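Side-chain contacts in enolase from the environmental genome shotgun sequencing of the Sargasso Sea (PDB 2QGY), which is of unverified function but belongs to the enolase superfamily and, with its bound magnesium ion, probably abstracts a proton next to a substrate carboxylate: residues 95-100 against 256-261; 205-210 against 237-242; 215-220 against 244-249; 262-267 against 286-291. All coordinates share one frame; numbering follows the deposited sequence. Where two conformers were deposited one is given.

Contact 1 (95-100 against 256-261); sequences GHRGLD and GLVHFR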
loop_
_atom_site.group_PDB
_atom_site.type_symbol
_atom_site.label_atom_id
_atom_site.label_comp_id
_atom_site.label_asym_id
_atom_site.label_seq_id
_atom_site.Cartn_x
_atom_site.Cartn_y
_atom_site.Cartn_z
ATOM N N GLY A 95 -5.718 -7.938 -5.729
ATOM C CA GLY A 95 -5.350 -7.913 -4.312
ATOM C C GLY A 95 -4.073 -7.183 -3.929
ATOM O O GLY A 95 -3.674 -7.217 -2.772
ATOM N N HIS A 96 -3.427 -6.512 -4.880
ATOM C CA HIS A 96 -2.256 -5.694 -4.565
ATOM C C HIS A 96 -2.728 -4.273 -4.276
ATOM O O HIS A 96 -3.188 -3.583 -5.177
ATOM C CB HIS A 96 -1.301 -5.677 -5.738
ATOM C CG HIS A 96 -0.700 -7.012 -6.054
ATOM N ND1 HIS A 96 -1.023 -7.723 -7.190
ATOM C CD2 HIS A 96 0.228 -7.751 -5.397
ATOM C CE1 HIS A 96 -0.336 -8.853 -7.215
ATOM N NE2 HIS A 96 0.435 -8.892 -6.143
ATOM N N ARG A 97 -2.645 -3.849 -3.031
ATOM C CA ARG A 97 -3.268 -2.575 -2.653
ATOM C C ARG A 97 -2.229 -1.514 -2.313
ATOM O O ARG A 97 -1.274 -1.311 -3.074
ATOM C CB ARG A 97 -4.280 -2.780 -1.521
ATOM C CG ARG A 97 -5.480 -3.627 -1.903
ATOM C CD ARG A 97 -6.503 -3.726 -0.747
ATOM N NE ARG A 97 -5.998 -4.526 0.370
ATOM C CZ ARG A 97 -6.211 -5.840 0.526
ATOM N NH1 ARG A 97 -5.691 -6.476 1.568
ATOM N NH2 ARG A 97 -6.945 -6.527 -0.347
ATOM N N GLY A 98 -2.411 -0.831 -1.193
ATOM C CA GLY A 98 -1.406 0.108 -0.691
ATOM C C GLY A 98 -1.932 1.505 -0.885
ATOM O O GLY A 98 -2.781 1.731 -1.752
ATOM N N LEU A 99 -1.421 2.448 -0.100
ATOM C CA LEU A 99 -1.974 3.803 -0.065
ATOM C C LEU A 99 -1.834 4.537 -1.382
ATOM O O LEU A 99 -2.780 5.196 -1.811
ATOM C CB LEU A 99 -1.320 4.625 1.045
ATOM C CG LEU A 99 -1.785 4.385 2.473
ATOM C CD1 LEU A 99 -1.326 5.565 3.325
ATOM C CD2 LEU A 99 -3.348 4.229 2.576
ATOM N N ASP A 100 -0.655 4.435 -2.017
ATOM C CA ASP A 100 -0.393 5.115 -3.281
ATOM C C ASP A 100 -1.414 4.677 -4.340
ATOM O O ASP A 100 -2.033 5.519 -4.999
ATOM C CB ASP A 100 1.050 4.855 -3.746
ATOM C CG ASP A 100 2.070 5.173 -2.655
ATOM O OD1 ASP A 100 2.723 6.235 -2.779
ATOM O OD2 ASP A 100 2.204 4.385 -1.656
ATOM N N GLY A 256 -8.757 -0.065 1.865
ATOM C CA GLY A 256 -9.290 -1.352 1.486
ATOM C C GLY A 256 -10.350 -1.835 2.458
ATOM O O GLY A 256 -10.290 -1.578 3.669
ATOM N N LEU A 257 -11.305 -2.590 1.946
ATOM C CA LEU A 257 -12.394 -3.063 2.804
ATOM C C LEU A 257 -11.942 -4.085 3.841
ATOM O O LEU A 257 -12.445 -4.100 4.947
ATOM C CB LEU A 257 -13.494 -3.681 1.963
ATOM C CG LEU A 257 -14.310 -2.733 1.093
ATOM C CD1 LEU A 257 -15.188 -3.541 0.145
ATOM C CD2 LEU A 257 -15.154 -1.806 1.975
ATOM N N VAL A 258 -10.992 -4.949 3.469
ATOM C CA VAL A 258 -10.644 -6.097 4.312
ATOM C C VAL A 258 -10.100 -5.668 5.670
ATOM O O VAL A 258 -10.541 -6.206 6.689
ATOM C CB VAL A 258 -9.643 -7.029 3.600
ATOM C CG1 VAL A 258 -9.239 -8.192 4.524
ATOM C CG2 VAL A 258 -10.267 -7.558 2.293
ATOM N N HIS A 259 -9.173 -4.701 5.693
ATOM C CA HIS A 259 -8.618 -4.251 6.984
ATOM C C HIS A 259 -9.755 -3.705 7.865
ATOM O O HIS A 259 -9.827 -4.017 9.063
ATOM C CB HIS A 259 -7.538 -3.194 6.771
ATOM C CG HIS A 259 -7.054 -2.561 8.045
ATOM N ND1 HIS A 259 -6.280 -3.233 8.965
ATOM C CD2 HIS A 259 -7.326 -1.356 8.589
ATOM C CE1 HIS A 259 -6.024 -2.435 9.983
ATOM N NE2 HIS A 259 -6.661 -1.291 9.789
ATOM N N PHE A 260 -10.631 -2.888 7.287
ATOM C CA PHE A 260 -11.724 -2.312 8.101
ATOM C C PHE A 260 -12.725 -3.353 8.578
ATOM O O PHE A 260 -13.220 -3.250 9.716
ATOM C CB PHE A 260 -12.388 -1.108 7.418
ATOM C CG PHE A 260 -11.461 0.102 7.307
ATOM C CD1 PHE A 260 -11.348 1.008 8.355
ATOM C CD2 PHE A 260 -10.617 0.241 6.204
ATOM C CE1 PHE A 260 -10.460 2.091 8.291
ATOM C CE2 PHE A 260 -9.724 1.316 6.122
ATOM C CZ PHE A 260 -9.636 2.233 7.167
ATOM N N ARG A 261 -12.966 -4.380 7.765
ATOM C CA ARG A 261 -13.796 -5.498 8.213
ATOM C C ARG A 261 -13.148 -6.218 9.389
ATOM O O ARG A 261 -13.841 -6.608 10.298
ATOM C CB ARG A 261 -14.107 -6.476 7.073
ATOM C CG ARG A 261 -15.209 -5.932 6.213
ATOM C CD ARG A 261 -15.307 -6.616 4.869
ATOM N NE ARG A 261 -16.407 -6.033 4.116
ATOM C CZ ARG A 261 -16.573 -6.186 2.803
ATOM N NH1 ARG A 261 -15.712 -6.913 2.104
ATOM N NH2 ARG A 261 -17.610 -5.635 2.197
#

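Contact 2 (205-210 against 237-242); sequences EDLDQT and LTEIKN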
loop_
_atom_site.group_PDB
_atom_site.type_symbol
_atom_site.label_atom_id
_atom_site.label_comp_id
_atom_site.label_asym_id
_atom_site.label_seq_id
_atom_site.Cartn_x
_atom_site.Cartn_y
_atom_site.Cartn_z
ATOM N N GLU A 205 5.878 6.087 19.448
ATOM C CA GLU A 205 6.790 4.960 19.331
ATOM C C GLU A 205 6.753 4.095 20.599
ATOM O O GLU A 205 6.848 2.856 20.537
ATOM C CB GLU A 205 8.211 5.492 19.071
ATOM C CG GLU A 205 8.365 6.463 17.841
ATOM C CD GLU A 205 7.406 7.701 17.824
ATOM O OE1 GLU A 205 7.188 8.367 18.883
ATOM O OE2 GLU A 205 6.882 8.018 16.715
ATOM N N ASP A 206 6.564 4.748 21.742
ATOM C CA ASP A 206 6.629 4.077 23.046
ATOM C C ASP A 206 5.267 3.903 23.708
ATOM O O ASP A 206 4.688 4.873 24.236
ATOM C CB ASP A 206 7.590 4.844 23.965
ATOM C CG ASP A 206 7.943 4.076 25.240
ATOM O OD1 ASP A 206 7.116 3.293 25.749
ATOM O OD2 ASP A 206 9.069 4.270 25.741
ATOM N N LEU A 207 4.789 2.658 23.701
ATOM C CA LEU A 207 3.486 2.280 24.249
ATOM C C LEU A 207 3.323 2.681 25.729
ATOM O O LEU A 207 2.232 3.072 26.177
ATOM C CB LEU A 207 3.269 0.770 24.081
ATOM C CG LEU A 207 1.947 0.188 24.581
ATOM C CD1 LEU A 207 0.753 0.756 23.783
ATOM C CD2 LEU A 207 1.945 -1.348 24.521
ATOM N N ASP A 208 4.413 2.577 26.480
ATOM C CA ASP A 208 4.407 3.033 27.871
ATOM C C ASP A 208 4.123 4.531 28.030
ATOM O O ASP A 208 3.276 4.891 28.846
ATOM C CB ASP A 208 5.664 2.569 28.609
ATOM C CG ASP A 208 5.596 1.080 28.985
ATOM O OD1 ASP A 208 4.485 0.485 28.953
ATOM O OD2 ASP A 208 6.658 0.505 29.314
ATOM N N GLN A 209 4.762 5.386 27.229
ATOM C CA GLN A 209 4.418 6.831 27.204
ATOM C C GLN A 209 2.939 7.042 26.904
ATOM O O GLN A 209 2.256 7.804 27.594
ATOM C CB GLN A 209 5.241 7.624 26.182
ATOM C CG GLN A 209 6.742 7.328 26.158
ATOM C CD GLN A 209 7.505 7.962 27.299
ATOM O OE1 GLN A 209 7.030 8.910 27.938
ATOM N NE2 GLN A 209 8.708 7.451 27.557
ATOM N N THR A 210 2.440 6.327 25.893
ATOM C CA THR A 210 1.037 6.406 25.501
ATOM C C THR A 210 0.091 6.074 26.632
ATOM O O THR A 210 -0.840 6.824 26.907
ATOM C CB THR A 210 0.767 5.476 24.304
ATOM O OG1 THR A 210 1.641 5.864 23.245
ATOM C CG2 THR A 210 -0.665 5.567 23.837
ATOM N N LEU A 237 -4.541 -2.121 19.386
ATOM C CA LEU A 237 -5.717 -1.236 19.340
ATOM C C LEU A 237 -6.788 -1.747 20.295
ATOM O O LEU A 237 -7.403 -0.978 21.064
ATOM C CB LEU A 237 -6.315 -1.157 17.926
ATOM C CG LEU A 237 -5.759 -0.194 16.886
ATOM C CD1 LEU A 237 -6.361 -0.582 15.522
ATOM C CD2 LEU A 237 -6.111 1.236 17.247
ATOM N N THR A 238 -7.047 -3.046 20.227
ATOM C CA THR A 238 -8.055 -3.628 21.101
ATOM C C THR A 238 -7.627 -3.440 22.555
ATOM O O THR A 238 -8.429 -3.059 23.386
ATOM C CB THR A 238 -8.354 -5.099 20.769
ATOM O OG1 THR A 238 -7.213 -5.914 21.099
ATOM C CG2 THR A 238 -8.740 -5.263 19.265
ATOM N N GLU A 239 -6.358 -3.674 22.843
ATOM C CA GLU A 239 -5.854 -3.519 24.208
ATOM C C GLU A 239 -6.098 -2.084 24.745
ATOM O O GLU A 239 -6.589 -1.902 25.865
ATOM C CB GLU A 239 -4.386 -3.888 24.260
ATOM C CG GLU A 239 -3.704 -3.470 25.545
ATOM C CD GLU A 239 -2.314 -4.020 25.642
ATOM O OE1 GLU A 239 -2.049 -5.046 24.967
ATOM O OE2 GLU A 239 -1.509 -3.442 26.409
ATOM N N ILE A 240 -5.776 -1.082 23.938
ATOM C CA ILE A 240 -6.029 0.323 24.302
ATOM C C ILE A 240 -7.492 0.621 24.497
ATOM O O ILE A 240 -7.880 1.233 25.508
ATOM C CB ILE A 240 -5.474 1.329 23.244
ATOM C CG1 ILE A 240 -3.941 1.342 23.262
ATOM C CG2 ILE A 240 -6.068 2.752 23.485
ATOM C CD1 ILE A 240 -3.297 2.047 24.450
ATOM N N LYS A 241 -8.315 0.218 23.535
ATOM C CA LYS A 241 -9.750 0.504 23.613
ATOM C C LYS A 241 -10.341 -0.125 24.869
ATOM O O LYS A 241 -11.231 0.464 25.495
ATOM C CB LYS A 241 -10.473 -0.009 22.366
ATOM C CG LYS A 241 -11.977 0.044 22.451
ATOM C CD LYS A 241 -12.618 -0.210 21.105
ATOM C CE LYS A 241 -14.027 -0.795 21.240
ATOM N NZ LYS A 241 -14.996 0.028 21.975
ATOM N N ASN A 242 -9.821 -1.289 25.245
ATOM C CA ASN A 242 -10.333 -2.056 26.391
ATOM C C ASN A 242 -9.867 -1.510 27.739
ATOM O O ASN A 242 -10.504 -1.769 28.772
ATOM C CB ASN A 242 -9.936 -3.541 26.281
ATOM C CG ASN A 242 -10.596 -4.264 25.071
ATOM O OD1 ASN A 242 -11.576 -3.783 24.477
ATOM N ND2 ASN A 242 -10.051 -5.426 24.717
#

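Contact 3 (215-220 against 244-249); sequences KEVSSF and FNMKVV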
loop_
_atom_site.group_PDB
_atom_site.type_symbol
_atom_site.label_atom_id
_atom_site.label_comp_id
_atom_site.label_asym_id
_atom_site.label_seq_id
_atom_site.Cartn_x
_atom_site.Cartn_y
_atom_site.Cartn_z
ATOM N N LYS A 215 -3.640 7.843 30.843
ATOM C CA LYS A 215 -4.048 7.765 32.249
ATOM C C LYS A 215 -4.187 9.173 32.854
ATOM O O LYS A 215 -5.114 9.448 33.623
ATOM C CB LYS A 215 -3.036 6.928 33.023
ATOM C CG LYS A 215 -3.527 6.441 34.376
ATOM C CD LYS A 215 -2.609 5.322 34.898
ATOM C CE LYS A 215 -3.331 4.450 35.934
ATOM N NZ LYS A 215 -2.576 3.189 36.262
ATOM N N GLU A 216 -3.296 10.077 32.473
ATOM C CA GLU A 216 -3.321 11.439 33.005
ATOM C C GLU A 216 -4.269 12.376 32.248
ATOM O O GLU A 216 -4.685 13.409 32.781
ATOM C CB GLU A 216 -1.905 12.024 33.033
ATOM C CG GLU A 216 -0.899 11.172 33.808
ATOM C CD GLU A 216 -1.219 11.081 35.294
ATOM O OE1 GLU A 216 -1.740 12.082 35.844
ATOM O OE2 GLU A 216 -0.956 10.008 35.906
ATOM N N VAL A 217 -4.598 12.042 31.003
ATOM C CA VAL A 217 -5.358 12.987 30.175
ATOM C C VAL A 217 -6.864 12.829 30.323
ATOM O O VAL A 217 -7.618 13.726 29.934
ATOM C CB VAL A 217 -4.936 12.939 28.668
ATOM C CG1 VAL A 217 -5.653 11.793 27.942
ATOM C CG2 VAL A 217 -5.218 14.281 28.002
ATOM N N SER A 218 -7.305 11.717 30.925
ATOM C CA SER A 218 -8.737 11.397 30.946
ATOM C C SER A 218 -9.582 12.479 31.639
ATOM O O SER A 218 -10.752 12.674 31.287
ATOM C CB SER A 218 -9.018 9.991 31.523
ATOM O OG SER A 218 -8.304 9.739 32.731
ATOM N N SER A 219 -9.000 13.188 32.606
ATOM C CA SER A 219 -9.757 14.217 33.343
ATOM C C SER A 219 -10.093 15.456 32.513
ATOM O O SER A 219 -10.990 16.225 32.882
ATOM C CB SER A 219 -9.047 14.626 34.645
ATOM O OG SER A 219 -7.674 14.905 34.436
ATOM N N PHE A 220 -9.393 15.635 31.388
ATOM C CA PHE A 220 -9.676 16.735 30.483
ATOM C C PHE A 220 -10.772 16.376 29.464
ATOM O O PHE A 220 -11.054 17.153 28.554
ATOM C CB PHE A 220 -8.396 17.206 29.790
ATOM C CG PHE A 220 -7.331 17.637 30.745
ATOM C CD1 PHE A 220 -7.458 18.830 31.450
ATOM C CD2 PHE A 220 -6.215 16.841 30.965
ATOM C CE1 PHE A 220 -6.491 19.216 32.369
ATOM C CE2 PHE A 220 -5.222 17.237 31.870
ATOM C CZ PHE A 220 -5.368 18.429 32.570
ATOM N N PHE A 244 -9.042 1.892 28.349
ATOM C CA PHE A 244 -9.459 3.267 28.626
ATOM C C PHE A 244 -10.907 3.530 28.221
ATOM O O PHE A 244 -11.440 2.870 27.332
ATOM C CB PHE A 244 -8.489 4.239 27.939
ATOM C CG PHE A 244 -7.069 4.108 28.407
ATOM C CD1 PHE A 244 -6.657 4.706 29.599
ATOM C CD2 PHE A 244 -6.142 3.363 27.684
ATOM C CE1 PHE A 244 -5.329 4.586 30.048
ATOM C CE2 PHE A 244 -4.829 3.237 28.122
ATOM C CZ PHE A 244 -4.419 3.849 29.323
ATOM N N ASN A 245 -11.547 4.491 28.869
ATOM C CA ASN A 245 -12.946 4.802 28.598
ATOM C C ASN A 245 -13.028 6.042 27.702
ATOM O O ASN A 245 -13.719 7.025 28.014
ATOM C CB ASN A 245 -13.688 5.049 29.915
ATOM C CG ASN A 245 -15.196 5.164 29.732
ATOM O OD1 ASN A 245 -15.770 4.603 28.788
ATOM N ND2 ASN A 245 -15.843 5.912 30.631
ATOM N N MET A 246 -12.268 6.006 26.615
ATOM C CA MET A 246 -12.215 7.100 25.667
ATOM C C MET A 246 -12.392 6.530 24.242
ATOM O O MET A 246 -11.928 5.431 23.942
ATOM C CB MET A 246 -10.882 7.859 25.814
ATOM C CG MET A 246 -10.740 8.752 27.111
ATOM S SD MET A 246 -9.079 9.438 27.383
ATOM C CE MET A 246 -8.093 7.999 27.361
ATOM N N LYS A 247 -13.064 7.260 23.367
ATOM C CA LYS A 247 -13.268 6.758 22.007
ATOM C C LYS A 247 -11.961 6.641 21.226
ATOM O O LYS A 247 -11.175 7.595 21.196
ATOM C CB LYS A 247 -14.222 7.653 21.257
ATOM C CG LYS A 247 -15.635 7.614 21.836
ATOM C CD LYS A 247 -16.535 8.605 21.128
ATOM C CE LYS A 247 -17.875 8.729 21.879
ATOM N NZ LYS A 247 -18.494 7.406 22.137
ATOM N N VAL A 248 -11.745 5.487 20.585
ATOM C CA VAL A 248 -10.521 5.239 19.820
ATOM C C VAL A 248 -10.814 5.401 18.295
ATOM O O VAL A 248 -11.800 4.878 17.776
ATOM C CB VAL A 248 -9.896 3.843 20.171
ATOM C CG1 VAL A 248 -8.715 3.455 19.254
ATOM C CG2 VAL A 248 -9.442 3.775 21.660
ATOM N N VAL A 249 -9.939 6.133 17.613
ATOM C CA VAL A 249 -10.086 6.417 16.188
ATOM C C VAL A 249 -8.885 5.824 15.430
ATOM O O VAL A 249 -7.761 6.014 15.842
ATOM C CB VAL A 249 -10.115 7.934 15.917
ATOM C CG1 VAL A 249 -10.384 8.184 14.390
ATOM C CG2 VAL A 249 -11.268 8.610 16.712
#

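Contact 4 (262-267 against 286-291); sequences ELISRN and IEISNE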
loop_
_atom_site.group_PDB
_atom_site.type_symbol
_atom_site.label_atom_id
_atom_site.label_comp_id
_atom_site.label_asym_id
_atom_site.label_seq_id
_atom_site.Cartn_x
_atom_site.Cartn_y
_atom_site.Cartn_z
ATOM N N GLU A 262 -11.831 -6.411 9.344
ATOM C CA GLU A 262 -11.117 -7.003 10.486
ATOM C C GLU A 262 -11.261 -6.121 11.728
ATOM O O GLU A 262 -11.474 -6.654 12.819
ATOM C CB GLU A 262 -9.642 -7.226 10.161
ATOM C CG GLU A 262 -8.778 -7.826 11.324
ATOM C CD GLU A 262 -9.105 -9.276 11.655
ATOM O OE1 GLU A 262 -9.758 -9.935 10.834
ATOM O OE2 GLU A 262 -8.696 -9.753 12.748
ATOM N N LEU A 263 -11.120 -4.798 11.594
ATOM C CA LEU A 263 -11.277 -3.907 12.769
ATOM C C LEU A 263 -12.682 -4.059 13.344
ATOM O O LEU A 263 -12.856 -4.119 14.551
ATOM C CB LEU A 263 -11.040 -2.423 12.428
ATOM C CG LEU A 263 -9.637 -1.999 11.976
ATOM C CD1 LEU A 263 -9.785 -0.570 11.474
ATOM C CD2 LEU A 263 -8.666 -2.025 13.174
ATOM N N ILE A 264 -13.684 -4.144 12.472
ATOM C CA ILE A 264 -15.059 -4.350 12.965
ATOM C C ILE A 264 -15.187 -5.671 13.742
ATOM O O ILE A 264 -15.791 -5.701 14.831
ATOM C CB ILE A 264 -16.096 -4.292 11.822
ATOM C CG1 ILE A 264 -16.215 -2.886 11.242
ATOM C CG2 ILE A 264 -17.518 -4.672 12.317
ATOM C CD1 ILE A 264 -17.035 -2.853 9.904
ATOM N N SER A 265 -14.615 -6.733 13.168
ATOM C CA SER A 265 -14.666 -8.110 13.711
ATOM C C SER A 265 -14.080 -8.168 15.089
ATOM O O SER A 265 -14.546 -8.915 15.955
ATOM C CB SER A 265 -13.822 -9.062 12.850
ATOM O OG SER A 265 -14.455 -9.349 11.630
ATOM N N ARG A 266 -13.018 -7.389 15.268
ATOM C CA ARG A 266 -12.226 -7.412 16.475
ATOM C C ARG A 266 -12.646 -6.367 17.522
ATOM O O ARG A 266 -11.982 -6.237 18.553
ATOM C CB ARG A 266 -10.751 -7.198 16.105
ATOM C CG ARG A 266 -10.124 -8.326 15.226
ATOM C CD ARG A 266 -9.551 -9.477 16.060
ATOM N NE ARG A 266 -8.366 -9.051 16.788
ATOM C CZ ARG A 266 -7.141 -8.922 16.248
ATOM N NH1 ARG A 266 -6.137 -8.518 17.008
ATOM N NH2 ARG A 266 -6.902 -9.211 14.964
ATOM N N ASN A 267 -13.704 -5.624 17.245
ATOM C CA ASN A 267 -14.131 -4.494 18.089
ATOM C C ASN A 267 -12.940 -3.612 18.441
ATOM O O ASN A 267 -12.698 -3.301 19.614
ATOM C CB ASN A 267 -14.842 -4.991 19.381
ATOM C CG ASN A 267 -16.109 -5.778 19.078
ATOM O OD1 ASN A 267 -16.360 -6.844 19.660
ATOM N ND2 ASN A 267 -16.892 -5.280 18.125
ATOM N N ILE A 286 -18.453 4.329 1.498
ATOM C CA ILE A 286 -19.875 4.099 1.788
ATOM C C ILE A 286 -20.167 2.671 2.266
ATOM O O ILE A 286 -20.953 2.489 3.191
ATOM C CB ILE A 286 -20.746 4.435 0.556
ATOM C CG1 ILE A 286 -20.697 5.938 0.221
ATOM C CG2 ILE A 286 -22.181 3.964 0.766
ATOM C CD1 ILE A 286 -21.280 6.863 1.286
ATOM N N GLU A 287 -19.542 1.674 1.642
ATOM C CA GLU A 287 -19.713 0.280 2.048
ATOM C C GLU A 287 -19.247 0.067 3.488
ATOM O O GLU A 287 -19.948 -0.550 4.289
ATOM C CB GLU A 287 -18.945 -0.654 1.114
ATOM C CG GLU A 287 -19.148 -2.154 1.412
ATOM C CD GLU A 287 -20.624 -2.539 1.575
ATOM O OE1 GLU A 287 -21.439 -2.183 0.684
ATOM O OE2 GLU A 287 -20.966 -3.223 2.580
ATOM N N ILE A 288 -18.069 0.586 3.812
ATOM C CA ILE A 288 -17.574 0.458 5.178
ATOM C C ILE A 288 -18.382 1.297 6.181
ATOM O O ILE A 288 -18.556 0.882 7.325
ATOM C CB ILE A 288 -16.064 0.709 5.291
ATOM C CG1 ILE A 288 -15.525 -0.006 6.533
ATOM C CG2 ILE A 288 -15.732 2.203 5.326
ATOM C CD1 ILE A 288 -15.486 -1.585 6.333
ATOM N N SER A 289 -18.922 2.438 5.760
ATOM C CA SER A 289 -19.767 3.246 6.642
ATOM C C SER A 289 -21.002 2.443 7.052
ATOM O O SER A 289 -21.398 2.406 8.217
ATOM C CB SER A 289 -20.174 4.558 5.966
ATOM O OG SER A 289 -19.047 5.400 5.781
ATOM N N ASN A 290 -21.568 1.734 6.091
ATOM C CA ASN A 290 -22.801 0.961 6.332
ATOM C C ASN A 290 -22.530 -0.213 7.281
ATOM O O ASN A 290 -23.260 -0.425 8.267
ATOM C CB ASN A 290 -23.361 0.472 4.984
ATOM C CG ASN A 290 -23.905 1.611 4.111
ATOM O OD1 ASN A 290 -24.237 1.392 2.924
ATOM N ND2 ASN A 290 -24.013 2.822 4.674
ATOM N N GLU A 291 -21.460 -0.960 7.016
ATOM C CA GLU A 291 -21.078 -2.045 7.920
ATOM C C GLU A 291 -20.741 -1.527 9.313
ATOM O O GLU A 291 -21.137 -2.139 10.313
ATOM C CB GLU A 291 -19.920 -2.868 7.333
ATOM C CG GLU A 291 -20.291 -3.496 5.991
ATOM C CD GLU A 291 -19.157 -4.251 5.340
ATOM O OE1 GLU A 291 -18.223 -4.683 6.048
ATOM O OE2 GLU A 291 -19.208 -4.429 4.094
#

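Contact 1 (95-100 against 256-261)
R97 NH1 is gripped by two carboxylates of the second subunit, forming salt bridges with D230 and E232 there, while the rest of the same side chain lies across the start of 256-261. Its contact with this segment is made by carbon: CD approaches G256 CA at 4.3 Å. At the other end of the group, NH2 stands 4.4 Å from V258 CG2, and the methyl meets the guanidinium plane obliquely. G95 O sits 4.1 Å above one face of that plane, offset toward the rim. A chain extended at chi2 (-177°) carries the guanidinium past the glycine, and a bend at chi3 (-70°) then turns it toward V258. G256 is the N-cap of helix 257-265, one of the outer helices of the (beta/alpha) barrel, whereas 95-100 belongs to the N-terminal domain that accompanies this barrel in the enolase superfamily. G98 likewise precedes a helix, 99-120, so the meeting places two helix starts near each other, with R97 CA 7.4 Å from G256 CA. V258 also packs on E232 of the second subunit, which brings a residue of the guanidinium's anionic pair against the same helix turn that R97 touches.

Contact 2 (205-210 against 237-242)
L207 overlaps the tip of I240 through one of its two methyls, CD1 lying 4.3 Å from I240 CD1. The other branch of the leucine turns toward a different neighbour: CD2 comes to 4.5 Å from E239 OE2, a distant apolar-to-polar approach. With CG anti to the backbone nitrogen (chi1 -179°), L207 points its branched end at helix 234-243; the branching at CG (chi2 64°) then sends CD1 to I240 and CD2 toward E239. T210, one turn further along helix 207-217, adds its methyl, with CG2 4.4 Å from I240 CD1. The delta methyl of I240 is therefore touched by both L207 and T210, while its CG2 branch packs on V248 of the strand that follows. Between these segments the nearest alpha carbons, T210 CA and I240 CA, are 9.4 Å apart, so the meeting is made by side-chain ends. At the start of helix 207-217, D206 is the N-cap: its OD1 accepts from D208 N at 2.9 Å and from Q209 N at 3.5 Å, both weak bonds. These are neighbouring outer helices of the (beta/alpha) barrel, following strands 197-200 and 224-226, whose D200 and E226 are magnesium ligands; the side chain of T210 is about 13 Å from the metal. No hydrogen bond spans the two segments, and E239 OE2 instead forms a salt bridge with K211. The chemistry thus implies a modest hydrocarbon contact, bordered by a charge pair and without the directional constraint of a polar bond.

Contact 3 (215-220 against 244-249)
The F244 ring meets the backbone of K215 obliquely, its CE1 lying 3.8 Å from K215 N and 4.1 Å from K215 CA. On the 215-220 side, S219 OG lies 4.2 Å above one face of the F220 ring, offset toward the rim. F244 CG is anti to the carbonyl carbon (chi1 -60°), which turns the ring toward helix 207-217. K215 contributes the base of its side chain, while the extended remainder leads its amino group away from the aromatic. Beside this pair, M246 provides the second point of meeting. Its sulfur sits 4.1 Å from S218 CA and also touches S218 CB, and V217 CG1 approaches the same SD at 4.2 Å, the V217 and M246 side chains crossing obliquely. A bend at chi3 (-55°) folds the terminal methyl back toward its own segment, so that M246 CE rests 3.8 Å from F244 CB. Phenylalanine and methionine consequently pack together while both face residues 215-218. S218 OG makes a weak 3.3 Å hydrogen bond back to K215 O, keeping its hydroxyl engaged with its own chain. In the surrounding barrel, V217 and F220 also lean on helix 177-191 through V184 and I181, and M246 reaches I225 of strand 224-226. That strand runs parallel to 248-250, where V248 packs on L237 and I240 of helix 234-243, so this surface contact lies where 215-220 meets the loop between helix 234-243 and strand 248-250.

Contact 4 (262-267 against 286-291)
From CB, the I264 side chain runs outward through CG1 to CD1, the one atom of it that comes within 4.2 Å of 286-291. CG1 lies beside the backbone nitrogen (chi1 -68°) and the chain continues extended (chi2 168°), projecting CD1 against E291. There it meets E291 CB at 3.9 Å and E291 C at 4.0 Å, the two side chains crossing at about a right angle. The same methyl touches I288 CD1 at 4.1 Å, so one carbon spans a turn of the opposing helix. E291 supplies its beta carbon to this hydrocarbon patch, while its carboxylate serves elsewhere: OE2 forms a salt bridge with R261. The partners are consecutive outer helices of the (beta/alpha) barrel, with strand 271-272 between them in the chain, and I264 also packs on F272 of that strand. Helix 257-265 finishes just beyond the contact in a Schellman motif, where N267 has positive phi and its N donates to I264 O at 3.2 Å. Another side of this last turn carries the salt bridge from R266 NH2 to E262 OE2, 2.9 Å long with an N-H...O angle of 158°. E262 OE2 receives it through the anti lone pair, close to the guanidinium plane, and is additionally bound by S235 OG of the second subunit; R266 NH1 reaches across to E262 of that subunit.

Overall arrangement
From the N terminus, segment 95-100 opens the longest of the loops, which contact 1 closes at 256-261, joining the N-terminal domain to the barrel. Contacts 2 and 3 are nested inside that loop. They cross each other, because 205-210 and 215-220 on one helix are followed in turn by 237-242 and 244-249; V248 of contact 3 packs on the second helix of contact 2. Contact 4 comes afterwards, in series, and ties helix 257-265 to helix 282-294. It shares the former helix with contact 1, and a salt bridge joins the two. Packing of L237 on L263 links contacts 2 and 4, while contacts 1 and 4 both touch the second subunit.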